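PDB 2WGP: dual specificity protein phosphatase 14 from Homo sapiens, which removes phosphate from tyrosine, serine and threonine residues of proteins, inactivating the MAP kinases ERK, JNK and p38 and dampening T-cell receptor signalling. Local coordinates for residues A[27-32]-A[141-146]; A[81-86]-A[151-156]; A[91-96]-A[126-131]; A[117-122]-A[147-152]. All blocks are in the same frame, centred on the assembly; numbering follows the deposited sequence.

Contact 1: residues A[27-32]-A[141-146]; sequences AQITSS and KARRPV
Arg-143 sets its CG opposite the carbonyl carbon and beside its own backbone N (chi1 -78°), then bends at chi2 (113°), and the two turns lay its side chain alongside the carbonyl oxygen of Gln-28. CG of Arg-143 comes within 3.2 Å of Gln-28 O, while the guanidinium presents its edge, with that oxygen close to its plane. No hydrogen bond joins the two segments directly. A water supplies the link instead: it donates to Gln-28 O at 2.9 Å and accepts from Arg-143 NE at 2.8 Å, again lying at the rim of the flat group. The far end of Arg-143 turns back to its own helix, where NH1 binds the carbonyl oxygen of Trp-139; the indole NH of Trp-139 in turn binds Ile-29 O, a second tie between this segment and helix 133-143.

Beside these polar groups the contact is apolar. CG1 of Ile-29 lies beside the backbone N (chi1 -53°), which brings CD1 of Ile-29 round to CB of Arg-143 at 4.1 Å although its CB points away. Ala-27 CB abuts CB of Arg-144 at 4.0 Å. Arg-144 is the first residue to leave helical geometry after helix 133-143, and its extended chain carries the guanidinium away from Ala-27 to the loop after Cys-110, the phosphocysteine nucleophile. There NE binds Gly-113 O and NH2 binds Ala-112 O, while CG2 of Val-146 covers one guanidinium face. The edge strand thus packs beside an arginine that probably helps, as a second-shell residue, to brace the phosphate-binding loop of the protein-tyrosine phosphatase fold.

Contact 2: residues A[81-86]-A[151-156]; sequences PHAPIG and VGFWRQ
The carbonyl oxygen of Ala-83 is approached by two N-H groups: NE2 of Gln-156 at 2.9 Å, nearly straight at 173°, and the backbone N of Ile-85, a weak bond that closes an inverse gamma turn centred on Pro-84. This turn belongs to the loop joining strand 71-74 to helix 89-101, which in protein-tyrosine phosphatases carries the general-acid aspartate, and it rests on the first turns of helix 151-165. The amide of Gln-156 works at both ends, since its OE1 accepts from Gly-86 N at 2.8 Å. The glutamine chain is extended beyond CG and spans the turn, and the two bonds, one to each end, fix the rotation of the amide. Were Gln-156 a leucine, Ala-83 O and Gly-86 N would probably lose their side-chain partner, and the loop would be freer to shift against the helix.

At the start of the helix the backbones come close enough for a CA-H...O contact, Gly-152 CA lying 3.3 Å from Pro-81 O. The same oxygen receives a water at 2.6 Å, which is held only weakly by Arg-155 NH2 and Gln-156 NE2. The guanidinium of Arg-155 also nears the His-82 ring, their planes 45° apart.

Phe-153 also touches Ser-115 and Thr-119, and its side chain lies about 5 Å from a bound phosphate ion, probably from the crystallisation liquor. Its edge takes CB of Ala-83, and CG2 of Ile-85 touches its CD2 at 3.4 Å. The other branch of Ile-85 makes a CH-pi contact over one ring face, CD1 standing 4.0 Å from the centroid of Phe-153.

Contact 3: residues A[91-96]-A[126-131]; sequences TVADKI and MKFHNV
Phe-128 points the edge of its ring at Asp-94, with the carboxylate turned steeply across it: the two planes stand 72° apart, and CZ of Phe-128 lies 3.4 Å from Asp-94 OD1. The positive rim of the ring would favour such an oxygen. Along the same edge sits CB of Ala-93, 3.9 Å from CE2 of Phe-128, while the Ala-93 carbonyl oxygen approaches CE2 obliquely.

Lys-127 runs out beside the ring, its own CG over one face, toward the rim. With CG anti to the backbone N (chi1 -172°) and the chain straight from there on, it crosses to the other helix and brushes Ala-93 CB with CD at 4.2 Å. Its ammonium group then forms a salt bridge, Lys-127 NZ to Asp-94 OD1 at 2.9 Å, meeting the oxygen on its syn side and 22° out of the carboxylate plane. OD1 of Asp-94 therefore faces both the ammonium and the ring edge. A water donates to Asp-94 OD2 at 3.0 Å and makes a weak bond with NZ. The stronger partner of Lys-127 is Asp-90, one turn earlier on helix 89-101, so one ammonium is shared by two carboxylates that would otherwise probably repel each other. A methionine in place of Lys-127 is likely to deprive the two acids of the counter-charge they share.

His-97 stacks on Phe-128 from helix 89-101. The contact is a helix-helix interface of the phosphatase catalytic domain, joining helix 89-101, which leads into strand 106-109, to helix 116-129, which follows that strand.

Contact 4: residues A[117-122]-A[147-152]; sequences SATLCI and IRPNVG
Helix 116-129, which leaves the phosphate-binding loop of the tyrosine phosphatase fold, is met on one flank by the connection that leads into helix 151-165. Ala-118 points its methyl into this connection, and Ile-147 CG2 rests against Ala-118 CB at 3.7 Å. CG1 of Ile-147 sits in the crowded position between the backbone N and the carbonyl carbon (chi1 70°), which sends CD1 along the helix toward CD1 of Ile-122, 4.1 Å away. The two isoleucine chains cross at a slant. One turn apart on the helix, Ala-118 and Ile-122 also both face Pro-149, whose CG lies 4.2 Å from Ile-122 CD1. Pro-149 and Thr-119 run antiparallel alongside each other, with Pro-149 CB 3.4 Å from Thr-119 OG1. That hydroxyl is hydrogen-bonded to Ser-115 O, and here it meets carbon atoms of the proline ring. No hydrogen bond crosses between the segments.

Beyond Pro-149, Asn-150 takes the N-cap of helix 151-165, its OD1 binding Phe-153 N. Leu-133 and Ala-136 of helix 133-143 close over Ile-122, Tyr-137 and Val-140 of the same helix flank Ile-147, and Leu-35 of strand 33-36 backs Ala-118.

Contacts 1, 2 and 4 lie round the active site. Side chains of Arg-144 in contact 1 and Ala-118 in contact 4 each lie about 7 Å from that of Cys-110, and Phe-153 in contact 2 about 8 Å. Contact 4, its centre about 5 Å from the centre of the chain, links contacts 1 and 2: its second segment continues from that of contact 1 and shares Val-151 and Gly-152 with contact 2, where Phe-153 CD1 lies 3.4 Å from Thr-119 OG1. Contacts 1 and 2 fall on opposite sides of the chain's centre, their centres about 21 Å apart. Contact 3, away from the active site, touches contact 1 through His-129 NE2 and Thr-30 CG2, 4.0 Å apart.

Contact 1: residues A[27-32]-A[141-146]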
loop_
_atom_site.group_PDB
_atom_site.type_symbol
_atom_site.label_atom_id
_atom_site.label_comp_id
_atom_site.label_asym_id
_atom_site.label_seq_id
_atom_site.Cartn_x
_atom_site.Cartn_y
_atom_site.Cartn_z
ATOM N N ALA A 27 -24.013 -14.612 25.247
ATOM C CA ALA A 27 -23.203 -15.573 26.003
ATOM C C ALA A 27 -22.667 -14.888 27.231
ATOM O O ALA A 27 -22.224 -13.735 27.145
ATOM C CB ALA A 27 -22.044 -16.099 25.159
ATOM N N GLN A 28 -22.668 -15.605 28.355
ATOM C CA GLN A 28 -22.042 -15.112 29.564
ATOM C C GLN A 28 -20.550 -15.431 29.576
ATOM O O GLN A 28 -20.146 -16.580 29.329
ATOM C CB GLN A 28 -22.697 -15.727 30.796
ATOM C CG GLN A 28 -22.321 -14.987 32.067
ATOM C CD GLN A 28 -23.190 -15.380 33.233
ATOM O OE1 GLN A 28 -23.986 -16.307 33.148
ATOM N NE2 GLN A 28 -23.043 -14.662 34.339
ATOM N N ILE A 29 -19.743 -14.409 29.859
ATOM C CA ILE A 29 -18.265 -14.540 29.958
ATOM C C ILE A 29 -17.805 -14.589 31.414
ATOM O O ILE A 29 -16.992 -15.432 31.786
ATOM C CB ILE A 29 -17.541 -13.357 29.219
ATOM C CG1 ILE A 29 -18.046 -13.218 27.769
ATOM C CG2 ILE A 29 -15.992 -13.524 29.250
ATOM C CD1 ILE A 29 -18.251 -14.529 26.971
ATOM N N THR A 30 -18.339 -13.693 32.233
ATOM C CA THR A 30 -18.103 -13.713 33.679
ATOM C C THR A 30 -19.432 -13.434 34.357
ATOM O O THR A 30 -20.403 -13.155 33.673
ATOM C CB THR A 30 -17.067 -12.649 34.118
ATOM O OG1 THR A 30 -17.692 -11.368 34.124
ATOM C CG2 THR A 30 -15.866 -12.620 33.188
ATOM N N SER A 31 -19.468 -13.450 35.690
ATOM C CA SER A 31 -20.685 -13.106 36.443
ATOM C C SER A 31 -21.296 -11.737 36.071
ATOM O O SER A 31 -22.514 -11.551 36.146
ATOM C CB SER A 31 -20.437 -13.210 37.966
ATOM O OG SER A 31 -19.571 -12.188 38.470
ATOM N N SER A 32 -20.466 -10.799 35.621
ATOM C CA SER A 32 -20.921 -9.446 35.346
ATOM C C SER A 32 -20.688 -8.993 33.901
ATOM O O SER A 32 -20.747 -7.793 33.618
ATOM C CB SER A 32 -20.184 -8.504 36.289
ATOM O OG SER A 32 -18.834 -8.411 35.886
ATOM N N LYS A 141 -14.035 -17.993 23.495
ATOM C CA LYS A 141 -14.313 -19.008 22.468
ATOM C C LYS A 141 -15.040 -20.249 23.068
ATOM O O LYS A 141 -15.893 -20.837 22.406
ATOM C CB LYS A 141 -12.994 -19.351 21.739
ATOM C CG LYS A 141 -13.054 -20.297 20.550
ATOM C CD LYS A 141 -13.291 -19.614 19.226
ATOM C CE LYS A 141 -13.004 -20.583 18.080
ATOM N NZ LYS A 141 -13.881 -20.397 16.923
ATOM N N ALA A 142 -14.729 -20.635 24.308
ATOM C CA ALA A 142 -15.450 -21.728 24.955
ATOM C C ALA A 142 -16.934 -21.419 25.113
ATOM O O ALA A 142 -17.772 -22.323 25.002
ATOM C CB ALA A 142 -14.830 -22.081 26.322
ATOM N N ARG A 143 -17.258 -20.144 25.340
ATOM C CA ARG A 143 -18.644 -19.736 25.564
ATOM C C ARG A 143 -19.368 -19.338 24.289
ATOM O O ARG A 143 -20.568 -19.560 24.184
ATOM C CB ARG A 143 -18.743 -18.613 26.592
ATOM C CG ARG A 143 -18.606 -19.124 28.040
ATOM C CD ARG A 143 -17.362 -18.603 28.576
ATOM N NE ARG A 143 -17.130 -18.929 29.985
ATOM C CZ ARG A 143 -16.058 -19.570 30.418
ATOM N NH1 ARG A 143 -15.134 -20.005 29.563
ATOM N NH2 ARG A 143 -15.921 -19.791 31.724
ATOM N N ARG A 144 -18.647 -18.743 23.338
ATOM C CA ARG A 144 -19.248 -18.289 22.086
ATOM C C ARG A 144 -18.308 -18.728 20.960
ATOM O O ARG A 144 -17.403 -17.979 20.594
ATOM C CB ARG A 144 -19.441 -16.753 22.133
ATOM C CG ARG A 144 -20.236 -16.252 20.952
ATOM C CD ARG A 144 -20.972 -14.985 21.170
ATOM N NE ARG A 144 -21.476 -14.523 19.878
ATOM C CZ ARG A 144 -22.634 -14.903 19.341
ATOM N NH1 ARG A 144 -23.472 -15.718 19.976
ATOM N NH2 ARG A 144 -22.952 -14.471 18.142
ATOM N N PRO A 145 -18.478 -19.967 20.448
ATOM C CA PRO A 145 -17.468 -20.507 19.532
ATOM C C PRO A 145 -17.349 -19.796 18.187
ATOM O O PRO A 145 -16.368 -19.992 17.485
ATOM C CB PRO A 145 -17.946 -21.940 19.298
ATOM C CG PRO A 145 -18.746 -22.278 20.434
ATOM C CD PRO A 145 -19.426 -21.027 20.851
ATOM N N VAL A 146 -18.346 -18.988 17.843
ATOM C CA VAL A 146 -18.323 -18.254 16.584
ATOM C C VAL A 146 -17.408 -17.028 16.579
ATOM O O VAL A 146 -17.209 -16.443 15.512
ATOM C CB VAL A 146 -19.751 -17.815 16.122
ATOM C CG1 VAL A 146 -20.666 -19.043 15.937
ATOM C CG2 VAL A 146 -20.337 -16.782 17.065
HETATM O O HOH W 1 -19.350 -18.281 31.603
#

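Contact 2: residues A[81-86]-A[151-156]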
loop_
_atom_site.group_PDB
_atom_site.type_symbol
_atom_site.label_atom_id
_atom_site.label_comp_id
_atom_site.label_asym_id
_atom_site.label_seq_id
_atom_site.Cartn_x
_atom_site.Cartn_y
_atom_site.Cartn_z
ATOM N N PRO A 81 -10.123 -3.912 9.974
ATOM C CA PRO A 81 -8.801 -4.116 10.603
ATOM C C PRO A 81 -8.089 -2.820 11.020
ATOM O O PRO A 81 -7.336 -2.818 11.987
ATOM C CB PRO A 81 -8.003 -4.831 9.519
ATOM C CG PRO A 81 -9.021 -5.404 8.613
ATOM C CD PRO A 81 -10.165 -4.467 8.613
ATOM N N HIS A 82 -8.350 -1.721 10.333
ATOM C CA HIS A 82 -7.746 -0.416 10.741
ATOM C C HIS A 82 -8.601 0.430 11.696
ATOM O O HIS A 82 -8.203 1.529 12.069
ATOM C CB HIS A 82 -7.296 0.387 9.522
ATOM C CG HIS A 82 -6.219 -0.298 8.745
ATOM N ND1 HIS A 82 -6.325 -0.564 7.399
ATOM C CD2 HIS A 82 -5.045 -0.840 9.146
ATOM C CE1 HIS A 82 -5.249 -1.219 6.998
ATOM N NE2 HIS A 82 -4.460 -1.402 8.040
ATOM N N ALA A 83 -9.760 -0.071 12.117
ATOM C CA ALA A 83 -10.516 0.614 13.163
ATOM C C ALA A 83 -9.677 0.522 14.437
ATOM O O ALA A 83 -9.263 -0.593 14.840
ATOM C CB ALA A 83 -11.879 -0.022 13.381
ATOM N N PRO A 84 -9.424 1.675 15.087
ATOM C CA PRO A 84 -8.533 1.717 16.258
ATOM C C PRO A 84 -9.255 1.329 17.547
ATOM O O PRO A 84 -9.317 2.118 18.516
ATOM C CB PRO A 84 -8.082 3.190 16.290
ATOM C CG PRO A 84 -9.273 3.913 15.799
ATOM C CD PRO A 84 -9.894 3.033 14.732
ATOM N N ILE A 85 -9.763 0.098 17.555
ATOM C CA ILE A 85 -10.505 -0.462 18.684
ATOM C C ILE A 85 -9.703 -0.448 20.006
ATOM O O ILE A 85 -10.272 -0.278 21.095
ATOM C CB ILE A 85 -11.007 -1.886 18.352
ATOM C CG1 ILE A 85 -11.984 -2.398 19.414
ATOM C CG2 ILE A 85 -9.831 -2.878 18.228
ATOM C CD1 ILE A 85 -12.828 -3.574 18.931
ATOM N N GLY A 86 -8.391 -0.596 19.902
ATOM C CA GLY A 86 -7.507 -0.537 21.046
ATOM C C GLY A 86 -7.617 0.716 21.905
ATOM O O GLY A 86 -7.303 0.682 23.102
ATOM N N VAL A 151 -8.181 -9.487 11.698
ATOM C CA VAL A 151 -6.716 -9.571 11.919
ATOM C C VAL A 151 -6.083 -8.300 12.497
ATOM O O VAL A 151 -5.090 -8.396 13.235
ATOM C CB VAL A 151 -5.949 -10.046 10.673
ATOM C CG1 VAL A 151 -6.361 -11.514 10.362
ATOM C CG2 VAL A 151 -6.172 -9.081 9.488
ATOM N N GLY A 152 -6.655 -7.130 12.177
ATOM C CA GLY A 152 -6.185 -5.863 12.755
ATOM C C GLY A 152 -6.452 -5.775 14.248
ATOM O O GLY A 152 -5.587 -5.343 15.052
ATOM N N PHE A 153 -7.638 -6.232 14.642
ATOM C CA PHE A 153 -7.981 -6.333 16.046
ATOM C C PHE A 153 -6.993 -7.252 16.782
ATOM O O PHE A 153 -6.596 -6.950 17.905
ATOM C CB PHE A 153 -9.436 -6.812 16.234
ATOM C CG PHE A 153 -10.507 -5.813 15.786
ATOM C CD1 PHE A 153 -11.851 -6.163 15.874
ATOM C CD2 PHE A 153 -10.193 -4.542 15.326
ATOM C CE1 PHE A 153 -12.856 -5.282 15.507
ATOM C CE2 PHE A 153 -11.204 -3.639 14.944
ATOM C CZ PHE A 153 -12.536 -4.015 15.032
ATOM N N TRP A 154 -6.641 -8.387 16.179
ATOM C CA TRP A 154 -5.587 -9.255 16.697
ATOM C C TRP A 154 -4.242 -8.541 16.904
ATOM O O TRP A 154 -3.658 -8.683 17.967
ATOM C CB TRP A 154 -5.424 -10.520 15.840
ATOM C CG TRP A 154 -6.354 -11.595 16.283
ATOM C CD1 TRP A 154 -7.471 -12.014 15.649
ATOM C CD2 TRP A 154 -6.249 -12.375 17.479
ATOM N NE1 TRP A 154 -8.077 -13.014 16.362
ATOM C CE2 TRP A 154 -7.353 -13.251 17.498
ATOM C CE3 TRP A 154 -5.331 -12.413 18.542
ATOM C CZ2 TRP A 154 -7.567 -14.171 18.534
ATOM C CZ3 TRP A 154 -5.539 -13.345 19.563
ATOM C CH2 TRP A 154 -6.646 -14.206 19.547
ATOM N N ARG A 155 -3.756 -7.811 15.904
ATOM C CA ARG A 155 -2.532 -6.984 16.057
ATOM C C ARG A 155 -2.643 -6.075 17.289
ATOM O O ARG A 155 -1.723 -5.979 18.091
ATOM C CB ARG A 155 -2.244 -6.132 14.817
ATOM C CG ARG A 155 -1.853 -6.920 13.596
ATOM C CD ARG A 155 -1.292 -6.021 12.483
ATOM N NE ARG A 155 -2.283 -5.120 11.879
ATOM C CZ ARG A 155 -3.110 -5.412 10.864
ATOM N NH1 ARG A 155 -3.123 -6.620 10.300
ATOM N NH2 ARG A 155 -3.943 -4.477 10.422
ATOM N N GLN A 156 -3.809 -5.478 17.466
ATOM C CA GLN A 156 -4.012 -4.530 18.553
ATOM C C GLN A 156 -4.070 -5.236 19.900
ATOM O O GLN A 156 -3.488 -4.757 20.879
ATOM C CB GLN A 156 -5.258 -3.677 18.284
ATOM C CG GLN A 156 -5.131 -2.777 17.051
ATOM C CD GLN A 156 -6.365 -1.942 16.773
ATOM O OE1 GLN A 156 -6.840 -1.215 17.654
ATOM N NE2 GLN A 156 -6.872 -1.998 15.525
HETATM O O HOH W 2 -4.915 -2.401 12.895
#

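Contact 3: residues A[91-96]-A[126-131]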
loop_
_atom_site.group_PDB
_atom_site.type_symbol
_atom_site.label_atom_id
_atom_site.label_comp_id
_atom_site.label_asym_id
_atom_site.label_seq_id
_atom_site.Cartn_x
_atom_site.Cartn_y
_atom_site.Cartn_z
ATOM N N THR A 91 -10.789 1.986 28.480
ATOM C CA THR A 91 -12.022 2.661 28.885
ATOM C C THR A 91 -13.200 1.687 29.016
ATOM O O THR A 91 -13.966 1.768 29.996
ATOM C CB THR A 91 -12.337 3.879 27.988
ATOM O OG1 THR A 91 -12.524 3.451 26.647
ATOM C CG2 THR A 91 -11.167 4.909 28.029
ATOM N N VAL A 92 -13.323 0.722 28.099
ATOM C CA VAL A 92 -14.419 -0.255 28.173
ATOM C C VAL A 92 -14.150 -1.257 29.302
ATOM O O VAL A 92 -15.065 -1.608 30.047
ATOM C CB VAL A 92 -14.727 -0.971 26.806
ATOM C CG1 VAL A 92 -15.703 -2.140 26.958
ATOM C CG2 VAL A 92 -15.280 0.038 25.773
ATOM N N ALA A 93 -12.907 -1.734 29.402
ATOM C CA ALA A 93 -12.526 -2.656 30.463
ATOM C C ALA A 93 -12.748 -2.023 31.850
ATOM O O ALA A 93 -13.307 -2.655 32.746
ATOM C CB ALA A 93 -11.086 -3.109 30.276
ATOM N N ASP A 94 -12.345 -0.771 32.006
ATOM C CA ASP A 94 -12.614 -0.017 33.242
ATOM C C ASP A 94 -14.117 0.130 33.547
ATOM O O ASP A 94 -14.523 0.025 34.700
ATOM C CB ASP A 94 -11.947 1.359 33.183
ATOM C CG ASP A 94 -10.434 1.282 33.237
ATOM O OD1 ASP A 94 -9.884 0.172 33.430
ATOM O OD2 ASP A 94 -9.794 2.348 33.100
ATOM N N LYS A 95 -14.925 0.354 32.520
ATOM C CA LYS A 95 -16.383 0.467 32.689
ATOM C C LYS A 95 -17.023 -0.855 33.150
ATOM O O LYS A 95 -17.801 -0.876 34.116
ATOM C CB LYS A 95 -17.047 0.980 31.407
ATOM C CG LYS A 95 -18.569 1.160 31.525
ATOM C CD LYS A 95 -18.949 2.106 32.644
ATOM C CE LYS A 95 -20.429 2.454 32.647
ATOM N NZ LYS A 95 -20.729 3.443 33.778
ATOM N N ILE A 96 -16.634 -1.953 32.498
ATOM C CA ILE A 96 -17.091 -3.288 32.890
ATOM C C ILE A 96 -16.734 -3.522 34.355
ATOM O O ILE A 96 -17.567 -4.008 35.109
ATOM C CB ILE A 96 -16.520 -4.442 31.997
ATOM C CG1 ILE A 96 -16.991 -4.282 30.540
ATOM C CG2 ILE A 96 -16.980 -5.814 32.537
ATOM C CD1 ILE A 96 -16.118 -5.039 29.446
ATOM N N MET A 126 -7.947 -9.914 30.039
ATOM C CA MET A 126 -6.528 -9.736 30.273
ATOM C C MET A 126 -6.245 -8.719 31.378
ATOM O O MET A 126 -5.424 -8.984 32.275
ATOM C CB MET A 126 -5.799 -9.306 29.008
ATOM C CG MET A 126 -5.657 -10.414 27.948
ATOM S SD MET A 126 -4.458 -10.008 26.700
ATOM C CE MET A 126 -5.353 -8.752 25.746
ATOM N N LYS A 127 -6.926 -7.575 31.322
ATOM C CA LYS A 127 -6.664 -6.496 32.261
ATOM C C LYS A 127 -7.149 -6.796 33.672
ATOM O O LYS A 127 -6.439 -6.510 34.635
ATOM C CB LYS A 127 -7.262 -5.174 31.787
ATOM C CG LYS A 127 -6.831 -3.972 32.677
ATOM C CD LYS A 127 -7.395 -2.655 32.202
ATOM C CE LYS A 127 -6.905 -1.522 33.117
ATOM N NZ LYS A 127 -7.140 -0.202 32.506
ATOM N N PHE A 128 -8.343 -7.364 33.805
ATOM C CA PHE A 128 -8.941 -7.527 35.134
ATOM C C PHE A 128 -9.033 -8.962 35.659
ATOM O O PHE A 128 -9.340 -9.150 36.831
ATOM C CB PHE A 128 -10.314 -6.846 35.172
ATOM C CG PHE A 128 -10.227 -5.358 35.231
ATOM C CD1 PHE A 128 -9.841 -4.720 36.419
ATOM C CD2 PHE A 128 -10.505 -4.585 34.108
ATOM C CE1 PHE A 128 -9.743 -3.355 36.480
ATOM C CE2 PHE A 128 -10.423 -3.231 34.166
ATOM C CZ PHE A 128 -10.038 -2.604 35.357
ATOM N N HIS A 129 -8.742 -9.960 34.817
ATOM C CA HIS A 129 -8.706 -11.351 35.258
ATOM C C HIS A 129 -7.316 -12.008 35.164
ATOM O O HIS A 129 -7.188 -13.203 35.355
ATOM C CB HIS A 129 -9.796 -12.146 34.538
ATOM C CG HIS A 129 -11.161 -11.795 35.014
ATOM N ND1 HIS A 129 -11.816 -12.526 35.980
ATOM C CD2 HIS A 129 -11.957 -10.735 34.741
ATOM C CE1 HIS A 129 -12.977 -11.956 36.251
ATOM N NE2 HIS A 129 -13.086 -10.866 35.514
ATOM N N ASN A 130 -6.292 -11.219 34.849
ATOM C CA ASN A 130 -4.897 -11.664 34.876
ATOM C C ASN A 130 -4.632 -12.923 34.045
ATOM O O ASN A 130 -3.948 -13.845 34.456
ATOM C CB ASN A 130 -4.434 -11.854 36.328
ATOM C CG ASN A 130 -2.922 -11.764 36.476
ATOM O OD1 ASN A 130 -2.277 -10.960 35.799
ATOM N ND2 ASN A 130 -2.355 -12.578 37.372
ATOM N N VAL A 131 -5.196 -12.946 32.856
ATOM C CA VAL A 131 -5.098 -14.093 31.987
ATOM C C VAL A 131 -4.398 -13.580 30.710
ATOM O O VAL A 131 -4.626 -12.448 30.304
ATOM C CB VAL A 131 -6.545 -14.671 31.848
ATOM C CG1 VAL A 131 -7.352 -14.006 30.773
ATOM C CG2 VAL A 131 -6.559 -16.172 31.805
HETATM O O HOH W 3 -6.945 3.067 32.591
#

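Contact 4: residues A[117-122]-A[147-152]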
loop_
_atom_site.group_PDB
_atom_site.type_symbol
_atom_site.label_atom_id
_atom_site.label_comp_id
_atom_site.label_asym_id
_atom_site.label_seq_id
_atom_site.Cartn_x
_atom_site.Cartn_y
_atom_site.Cartn_z
ATOM N N SER A 117 -17.215 -6.903 19.707
ATOM C CA SER A 117 -17.517 -7.188 21.119
ATOM C C SER A 117 -16.553 -8.200 21.739
ATOM O O SER A 117 -16.080 -8.002 22.875
ATOM C CB SER A 117 -18.978 -7.583 21.326
ATOM O OG SER A 117 -19.321 -8.785 20.672
ATOM N N ALA A 118 -16.256 -9.266 21.007
ATOM C CA ALA A 118 -15.317 -10.298 21.482
ATOM C C ALA A 118 -13.973 -9.683 21.781
ATOM O O ALA A 118 -13.327 -10.050 22.769
ATOM C CB ALA A 118 -15.146 -11.409 20.411
ATOM N N THR A 119 -13.535 -8.750 20.930
ATOM C CA THR A 119 -12.200 -8.136 21.088
ATOM C C THR A 119 -12.133 -7.348 22.408
ATOM O O THR A 119 -11.169 -7.451 23.165
ATOM C CB THR A 119 -11.837 -7.227 19.903
ATOM O OG1 THR A 119 -11.816 -8.017 18.686
ATOM C CG2 THR A 119 -10.468 -6.540 20.154
ATOM N N LEU A 120 -13.177 -6.568 22.669
ATOM C CA LEU A 120 -13.264 -5.790 23.891
ATOM C C LEU A 120 -13.365 -6.664 25.139
ATOM O O LEU A 120 -12.741 -6.347 26.169
ATOM C CB LEU A 120 -14.445 -4.825 23.806
ATOM C CG LEU A 120 -14.334 -3.716 22.744
ATOM C CD1 LEU A 120 -15.670 -3.008 22.606
ATOM C CD2 LEU A 120 -13.162 -2.735 23.066
ATOM N N CYS A 121 -14.125 -7.761 25.059
ATOM C CA CYS A 121 -14.192 -8.737 26.164
ATOM C C CYS A 121 -12.837 -9.393 26.432
ATOM O O CYS A 121 -12.448 -9.540 27.595
ATOM C CB CYS A 121 -15.270 -9.798 25.912
ATOM S SG CYS A 121 -16.924 -9.170 25.932
ATOM N N ILE A 122 -12.116 -9.759 25.370
ATOM C CA ILE A 122 -10.780 -10.349 25.526
ATOM C C ILE A 122 -9.828 -9.367 26.227
ATOM O O ILE A 122 -9.057 -9.756 27.126
ATOM C CB ILE A 122 -10.183 -10.823 24.158
ATOM C CG1 ILE A 122 -10.939 -12.053 23.638
ATOM C CG2 ILE A 122 -8.708 -11.160 24.298
ATOM C CD1 ILE A 122 -10.724 -12.360 22.107
ATOM N N ILE A 147 -16.812 -16.661 17.730
ATOM C CA ILE A 147 -15.961 -15.458 17.745
ATOM C C ILE A 147 -14.778 -15.575 16.792
ATOM O O ILE A 147 -14.218 -16.672 16.562
ATOM C CB ILE A 147 -15.507 -14.972 19.164
ATOM C CG1 ILE A 147 -14.476 -15.903 19.848
ATOM C CG2 ILE A 147 -16.739 -14.689 20.036
ATOM C CD1 ILE A 147 -13.433 -15.125 20.682
ATOM N N ARG A 148 -14.440 -14.438 16.216
ATOM C CA ARG A 148 -13.414 -14.334 15.176
ATOM C C ARG A 148 -13.015 -12.859 14.978
ATOM O O ARG A 148 -13.373 -12.233 13.995
ATOM C CB ARG A 148 -13.947 -14.931 13.870
ATOM C CG ARG A 148 -12.898 -15.173 12.828
ATOM C CD ARG A 148 -12.305 -16.527 12.925
ATOM N NE ARG A 148 -11.384 -16.795 11.838
ATOM C CZ ARG A 148 -10.668 -17.907 11.703
ATOM N NH1 ARG A 148 -10.720 -18.846 12.624
ATOM N NH2 ARG A 148 -9.893 -18.069 10.625
ATOM N N PRO A 149 -12.262 -12.298 15.934
ATOM C CA PRO A 149 -11.778 -10.932 15.769
ATOM C C PRO A 149 -11.027 -10.784 14.463
ATOM O O PRO A 149 -10.371 -11.730 13.989
ATOM C CB PRO A 149 -10.832 -10.760 16.949
ATOM C CG PRO A 149 -11.409 -11.662 18.008
ATOM C CD PRO A 149 -11.849 -12.869 17.229
ATOM N N ASN A 150 -11.168 -9.638 13.822
ATOM C CA ASN A 150 -10.513 -9.471 12.544
ATOM C C ASN A 150 -8.992 -9.377 12.751
ATOM O O ASN A 150 -8.550 -9.260 13.877
ATOM C CB ASN A 150 -11.128 -8.315 11.748
ATOM C CG ASN A 150 -10.726 -6.956 12.251
ATOM O OD1 ASN A 150 -9.544 -6.660 12.410
ATOM N ND2 ASN A 150 -11.710 -6.090 12.433
ATOM N N VAL A 151 -8.181 -9.487 11.698
ATOM C CA VAL A 151 -6.716 -9.571 11.919
ATOM C C VAL A 151 -6.083 -8.300 12.497
ATOM O O VAL A 151 -5.090 -8.396 13.235
ATOM C CB VAL A 151 -5.949 -10.046 10.673
ATOM C CG1 VAL A 151 -6.361 -11.514 10.362
ATOM C CG2 VAL A 151 -6.172 -9.081 9.488
ATOM N N GLY A 152 -6.655 -7.130 12.177
ATOM C CA GLY A 152 -6.185 -5.863 12.755
ATOM C C GLY A 152 -6.452 -5.775 14.248
ATOM O O GLY A 152 -5.587 -5.343 15.052
#